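Local atomic coordinates of transcriptional regulator (NtrC family) (Aquifex aeolicus, PDB entry 3DZD), a protein that probably activates transcription by sigma54 RNA polymerase, coupling a phosphorylation-responsive receiver domain to an AAA+ ATPase, and is captured here in its inactive state. Residues A[1-6]-A[45-50]; A[73-78]-A[93-98]. All blocks are in the same frame, centred on the assembly; numbering follows the deposited sequence.

The receiver domain illustrates how a parallel sheet is assembled from contacts distant in sequence. From the N terminus, strand 2-6 runs into helix 10-22, strand 26-30 and helix 33-42 before the chain returns to lay 47-50 alongside it, which closes contact 1. Only after that loop is complete does contact 2 open: strand 74-79, helix 85-93 and strand 97-100 form a single beta-alpha-beta unit. The two contacts therefore follow in series, neither nesting nor crossing. They meet through the adjacent strands 47-51 and 74-79, where L50 O and I78 N probably form a hydrogen bond, and together they carry the sheet from strand 2-6 to one of its edge strands, 97-100.

Contact 1 of 2, residues A[1-6]-A[45-50]; sequences KRVLVV and FPVIVL
F45, just ahead of strand 47-50, meets L4 of the parallel strand 2-6; both strands belong to the five-stranded CheY-like receiver sheet. Backbone hydrogen bonds set the register. L4 uses both of its polar backbone atoms: its N donates to V47 O at 3.1 Å, and its O receives V49 N at 2.8 Å with the bond almost straight (177°). V6 N then reaches V49 O, also at 2.8 Å, so V49 is gripped through N and O alike.

The aromatic contact is a CH-pi interaction. L4 CB sits over the centre of the F45 ring, 3.5 Å from its centroid, while L4 CD2 approaches CD2 and CE2 of F45. The ring is brought there by the first torsion of F45, which sets CG opposite the carbonyl carbon (chi1 -61°). R2 CB approaches F45 CD1 obliquely at 3.6 Å; the guanidinium group leads away to a salt bridge with E261 of the second subunit.

Aliphatic side chains meet on both faces. V3 CG1 touches V49 CG2 at 4.1 Å on the face covered by helices 10-22 and 105-119. On the other, V6 and L50 lie side by side, CG1 of V6 being 4.0 Å from CD1 of L50, with helix 33-42 packing on L4 and V6. Shortening F45 to an alanine is likely to leave L4 CB without its aromatic cover and open a gap beside R2 CB.

The chemistry is thus divided: backbone amide bonds, two of them nearly straight, fix the pairing, and apolar side chains pack on both faces of this buried strand pair.

Contact 2 of 2, residues A[73-78]-A[93-98]; sequences SVVIVI and KGAYEF
V77 and F98 pair at one end of a beta-alpha-beta crossover, in which helix 85-93 links parallel strands 74-79 and 97-100 of the receiver domain. Packing is tightest here: with CG1 of V77 anti to the carbonyl carbon (chi1 -70°), CG2 is left between the backbone N and that carbon, where it meets F98 CB at 3.4 Å. V77 N donates to E97 O at 3.0 Å. V75 O is gripped twice, by Y96 N at 2.9 Å and by E97 N at 3.3 Å, both donors lying in the carbonyl plane. V74 CG1 packs on Y96 CB at 3.5 Å, the two side chains pointing the same way. Beyond the sheet edge, the second subunit stacks H114 on the Y96 ring, and its R107 forms a salt bridge with E97 OE1. The other carboxylate oxygen, E97 OE2, receives F98 N from above its plane.

The looser side lies where the chain leaves helix 85-93. G94, exposed and with positive phi, ends that helix in a Schellman motif. A water links the strands where they part, accepting from V75 N at 2.8 Å and donating to G94 O at 3.0 Å.

Contact 1 of 2, residues A[1-6]-A[45-50]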
loop_
_atom_site.group_PDB
_atom_site.type_symbol
_atom_site.label_atom_id
_atom_site.label_comp_id
_atom_site.label_asym_id
_atom_site.label_seq_id
_atom_site.Cartn_x
_atom_site.Cartn_y
_atom_site.Cartn_z
ATOM N N LYS A 1 -22.661 7.235 -0.182
ATOM C CA LYS A 1 -22.222 7.573 1.166
ATOM C C LYS A 1 -23.393 7.517 2.136
ATOM O O LYS A 1 -24.054 8.529 2.373
ATOM C CB LYS A 1 -21.628 8.982 1.196
ATOM C CG LYS A 1 -20.422 9.180 0.307
ATOM C CD LYS A 1 -19.147 8.739 0.995
ATOM C CE LYS A 1 -17.964 8.877 0.057
ATOM N NZ LYS A 1 -18.014 10.171 -0.678
ATOM N N ARG A 2 -23.643 6.344 2.704
ATOM C CA ARG A 2 -24.760 6.181 3.629
ATOM C C ARG A 2 -24.384 6.445 5.084
ATOM O O ARG A 2 -23.248 6.223 5.493
ATOM C CB ARG A 2 -25.367 4.791 3.500
ATOM C CG ARG A 2 -26.096 4.564 2.197
ATOM C CD ARG A 2 -27.061 3.411 2.331
ATOM N NE ARG A 2 -27.713 3.068 1.070
ATOM C CZ ARG A 2 -28.590 3.846 0.444
ATOM N NH1 ARG A 2 -28.915 5.034 0.943
ATOM N NH2 ARG A 2 -29.136 3.440 -0.695
ATOM N N VAL A 3 -25.349 6.932 5.858
ATOM C CA VAL A 3 -25.150 7.166 7.285
ATOM C C VAL A 3 -26.418 6.810 8.040
ATOM O O VAL A 3 -27.472 7.371 7.769
ATOM C CB VAL A 3 -24.796 8.641 7.582
ATOM C CG1 VAL A 3 -24.627 8.865 9.083
ATOM C CG2 VAL A 3 -23.536 9.050 6.830
ATOM N N LEU A 4 -26.325 5.872 8.977
ATOM C CA LEU A 4 -27.490 5.511 9.778
ATOM C C LEU A 4 -27.463 6.277 11.085
ATOM O O LEU A 4 -26.479 6.220 11.822
ATOM C CB LEU A 4 -27.538 4.002 10.061
ATOM C CG LEU A 4 -28.620 3.532 11.047
ATOM C CD1 LEU A 4 -30.025 3.701 10.469
ATOM C CD2 LEU A 4 -28.390 2.090 11.474
ATOM N N VAL A 5 -28.545 6.998 11.359
ATOM C CA VAL A 5 -28.677 7.775 12.586
ATOM C C VAL A 5 -29.679 7.116 13.522
ATOM O O VAL A 5 -30.872 7.044 13.215
ATOM C CB VAL A 5 -29.131 9.220 12.304
ATOM C CG1 VAL A 5 -29.209 10.003 13.606
ATOM C CG2 VAL A 5 -28.173 9.903 11.344
ATOM N N VAL A 6 -29.177 6.623 14.653
ATOM C CA VAL A 6 -29.999 5.953 15.655
ATOM C C VAL A 6 -30.203 6.838 16.888
ATOM O O VAL A 6 -29.252 7.106 17.628
ATOM C CB VAL A 6 -29.351 4.637 16.112
ATOM C CG1 VAL A 6 -30.306 3.862 16.993
ATOM C CG2 VAL A 6 -28.940 3.806 14.907
ATOM N N PHE A 45 -24.119 0.330 6.257
ATOM C CA PHE A 45 -23.797 1.736 6.484
ATOM C C PHE A 45 -22.344 1.846 6.908
ATOM O O PHE A 45 -21.970 1.311 7.944
ATOM C CB PHE A 45 -24.675 2.328 7.585
ATOM C CG PHE A 45 -26.143 2.288 7.283
ATOM C CD1 PHE A 45 -26.734 3.280 6.517
ATOM C CD2 PHE A 45 -26.938 1.268 7.781
ATOM C CE1 PHE A 45 -28.088 3.250 6.243
ATOM C CE2 PHE A 45 -28.293 1.228 7.512
ATOM C CZ PHE A 45 -28.869 2.222 6.743
ATOM N N PRO A 46 -21.519 2.534 6.105
ATOM C CA PRO A 46 -20.121 2.780 6.474
ATOM C C PRO A 46 -20.034 3.475 7.829
ATOM O O PRO A 46 -19.145 3.174 8.629
ATOM C CB PRO A 46 -19.628 3.730 5.377
ATOM C CG PRO A 46 -20.528 3.493 4.227
ATOM C CD PRO A 46 -21.862 3.108 4.793
ATOM N N VAL A 47 -20.951 4.405 8.080
ATOM C CA VAL A 47 -20.934 5.173 9.320
ATOM C C VAL A 47 -22.271 5.085 10.047
ATOM O O VAL A 47 -23.330 5.281 9.456
ATOM C CB VAL A 47 -20.608 6.655 9.056
ATOM C CG1 VAL A 47 -20.778 7.475 10.325
ATOM C CG2 VAL A 47 -19.200 6.799 8.476
ATOM N N ILE A 48 -22.211 4.791 11.336
ATOM C CA ILE A 48 -23.402 4.732 12.157
ATOM C C ILE A 48 -23.245 5.686 13.314
ATOM O O ILE A 48 -22.206 5.695 13.978
ATOM C CB ILE A 48 -23.630 3.331 12.706
ATOM C CG1 ILE A 48 -23.898 2.357 11.556
ATOM C CG2 ILE A 48 -24.783 3.337 13.690
ATOM C CD1 ILE A 48 -23.862 0.905 11.965
ATOM N N VAL A 49 -24.280 6.496 13.534
ATOM C CA VAL A 49 -24.310 7.484 14.600
ATOM C C VAL A 49 -25.300 6.993 15.633
ATOM O O VAL A 49 -26.508 6.934 15.372
ATOM C CB VAL A 49 -24.786 8.860 14.087
ATOM C CG1 VAL A 49 -24.994 9.827 15.253
ATOM C CG2 VAL A 49 -23.812 9.430 13.069
ATOM N N LEU A 50 -24.792 6.647 16.810
ATOM C CA LEU A 50 -25.591 5.943 17.804
ATOM C C LEU A 50 -25.701 6.699 19.123
ATOM O O LEU A 50 -24.702 7.164 19.670
ATOM C CB LEU A 50 -24.989 4.564 18.052
ATOM C CG LEU A 50 -25.512 3.765 19.246
ATOM C CD1 LEU A 50 -26.901 3.186 18.971
ATOM C CD2 LEU A 50 -24.520 2.661 19.565
#

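Contact 2 of 2, residues A[73-78]-A[93-98]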
loop_
_atom_site.group_PDB
_atom_site.type_symbol
_atom_site.label_atom_id
_atom_site.label_comp_id
_atom_site.label_asym_id
_atom_site.label_seq_id
_atom_site.Cartn_x
_atom_site.Cartn_y
_atom_site.Cartn_z
ATOM N N SER A 73 -18.453 -1.117 9.796
ATOM C CA SER A 73 -19.077 0.150 10.162
ATOM C C SER A 73 -18.249 0.902 11.200
ATOM O O SER A 73 -17.772 0.318 12.175
ATOM C CB SER A 73 -20.487 -0.063 10.694
ATOM O OG SER A 73 -21.383 -0.346 9.639
ATOM N N VAL A 74 -18.074 2.200 10.964
ATOM C CA VAL A 74 -17.418 3.089 11.906
ATOM C C VAL A 74 -18.511 3.768 12.718
ATOM O O VAL A 74 -19.455 4.319 12.155
ATOM C CB VAL A 74 -16.570 4.147 11.158
ATOM C CG1 VAL A 74 -15.979 5.168 12.123
ATOM C CG2 VAL A 74 -15.479 3.467 10.347
ATOM N N VAL A 75 -18.385 3.729 14.038
ATOM C CA VAL A 75 -19.442 4.215 14.912
ATOM C C VAL A 75 -19.082 5.506 15.637
ATOM O O VAL A 75 -18.000 5.638 16.199
ATOM C CB VAL A 75 -19.837 3.160 15.961
ATOM C CG1 VAL A 75 -20.996 3.666 16.810
ATOM C CG2 VAL A 75 -20.202 1.852 15.282
ATOM N N ILE A 76 -20.010 6.453 15.609
ATOM C CA ILE A 76 -19.908 7.661 16.397
ATOM C C ILE A 76 -21.048 7.656 17.402
ATOM O O ILE A 76 -22.213 7.547 17.020
ATOM C CB ILE A 76 -20.059 8.904 15.519
ATOM C CG1 ILE A 76 -19.041 8.871 14.372
ATOM C CG2 ILE A 76 -19.924 10.157 16.361
ATOM C CD1 ILE A 76 -19.438 9.728 13.175
ATOM N N VAL A 77 -20.729 7.757 18.685
ATOM C CA VAL A 77 -21.792 7.796 19.680
ATOM C C VAL A 77 -22.157 9.226 20.059
ATOM O O VAL A 77 -21.325 10.130 20.013
ATOM C CB VAL A 77 -21.468 6.946 20.933
ATOM C CG1 VAL A 77 -21.508 5.464 20.584
ATOM C CG2 VAL A 77 -20.117 7.327 21.512
ATOM N N ILE A 78 -23.423 9.426 20.398
ATOM C CA ILE A 78 -23.889 10.710 20.893
ATOM C C ILE A 78 -24.217 10.541 22.363
ATOM O O ILE A 78 -25.028 9.692 22.722
ATOM C CB ILE A 78 -25.145 11.177 20.148
ATOM C CG1 ILE A 78 -24.792 11.568 18.714
ATOM C CG2 ILE A 78 -25.768 12.354 20.858
ATOM C CD1 ILE A 78 -25.985 12.003 17.899
ATOM N N LYS A 93 -15.529 -0.160 23.846
ATOM C CA LYS A 93 -16.283 -1.205 23.167
ATOM C C LYS A 93 -15.923 -1.244 21.695
ATOM O O LYS A 93 -16.143 -2.247 21.025
ATOM C CB LYS A 93 -17.791 -1.024 23.339
ATOM C CG LYS A 93 -18.335 -1.680 24.589
ATOM C CD LYS A 93 -19.665 -2.354 24.329
ATOM C CE LYS A 93 -20.007 -3.309 25.463
ATOM N NZ LYS A 93 -18.877 -4.234 25.767
ATOM N N GLY A 94 -15.371 -0.147 21.192
ATOM C CA GLY A 94 -14.908 -0.111 19.819
ATOM C C GLY A 94 -15.465 1.020 18.973
ATOM O O GLY A 94 -15.242 1.048 17.761
ATOM N N ALA A 95 -16.196 1.942 19.594
ATOM C CA ALA A 95 -16.685 3.114 18.877
ATOM C C ALA A 95 -15.480 3.943 18.443
ATOM O O ALA A 95 -14.469 3.979 19.148
ATOM C CB ALA A 95 -17.624 3.940 19.767
ATOM N N TYR A 96 -15.573 4.605 17.293
ATOM C CA TYR A 96 -14.462 5.431 16.817
ATOM C C TYR A 96 -14.442 6.832 17.433
ATOM O O TYR A 96 -13.389 7.333 17.823
ATOM C CB TYR A 96 -14.460 5.529 15.291
ATOM C CG TYR A 96 -13.457 6.525 14.742
ATOM C CD1 TYR A 96 -12.101 6.227 14.718
ATOM C CD2 TYR A 96 -13.868 7.762 14.237
ATOM C CE1 TYR A 96 -11.173 7.127 14.218
ATOM C CE2 TYR A 96 -12.946 8.675 13.727
ATOM C CZ TYR A 96 -11.598 8.347 13.724
ATOM O OH TYR A 96 -10.659 9.227 13.223
ATOM N N GLU A 97 -15.606 7.463 17.517
ATOM C CA GLU A 97 -15.687 8.838 17.999
ATOM C C GLU A 97 -16.921 9.058 18.839
ATOM O O GLU A 97 -17.812 8.218 18.894
ATOM C CB GLU A 97 -15.687 9.821 16.827
ATOM C CG GLU A 97 -14.347 10.500 16.587
ATOM C CD GLU A 97 -13.925 11.365 17.766
ATOM O OE1 GLU A 97 -12.708 11.578 17.959
ATOM O OE2 GLU A 97 -14.817 11.826 18.498
ATOM N N PHE A 98 -16.976 10.199 19.501
ATOM C CA PHE A 98 -18.159 10.526 20.261
ATOM C C PHE A 98 -18.371 12.022 20.246
ATOM O O PHE A 98 -17.416 12.793 20.131
ATOM C CB PHE A 98 -18.036 10.016 21.693
ATOM C CG PHE A 98 -17.166 10.864 22.569
ATOM C CD1 PHE A 98 -17.718 11.864 23.348
ATOM C CD2 PHE A 98 -15.801 10.653 22.626
ATOM C CE1 PHE A 98 -16.923 12.637 24.167
ATOM C CE2 PHE A 98 -15.003 11.427 23.434
ATOM C CZ PHE A 98 -15.564 12.418 24.208
HETATM O O HOH W 1 -16.464 1.953 15.120
#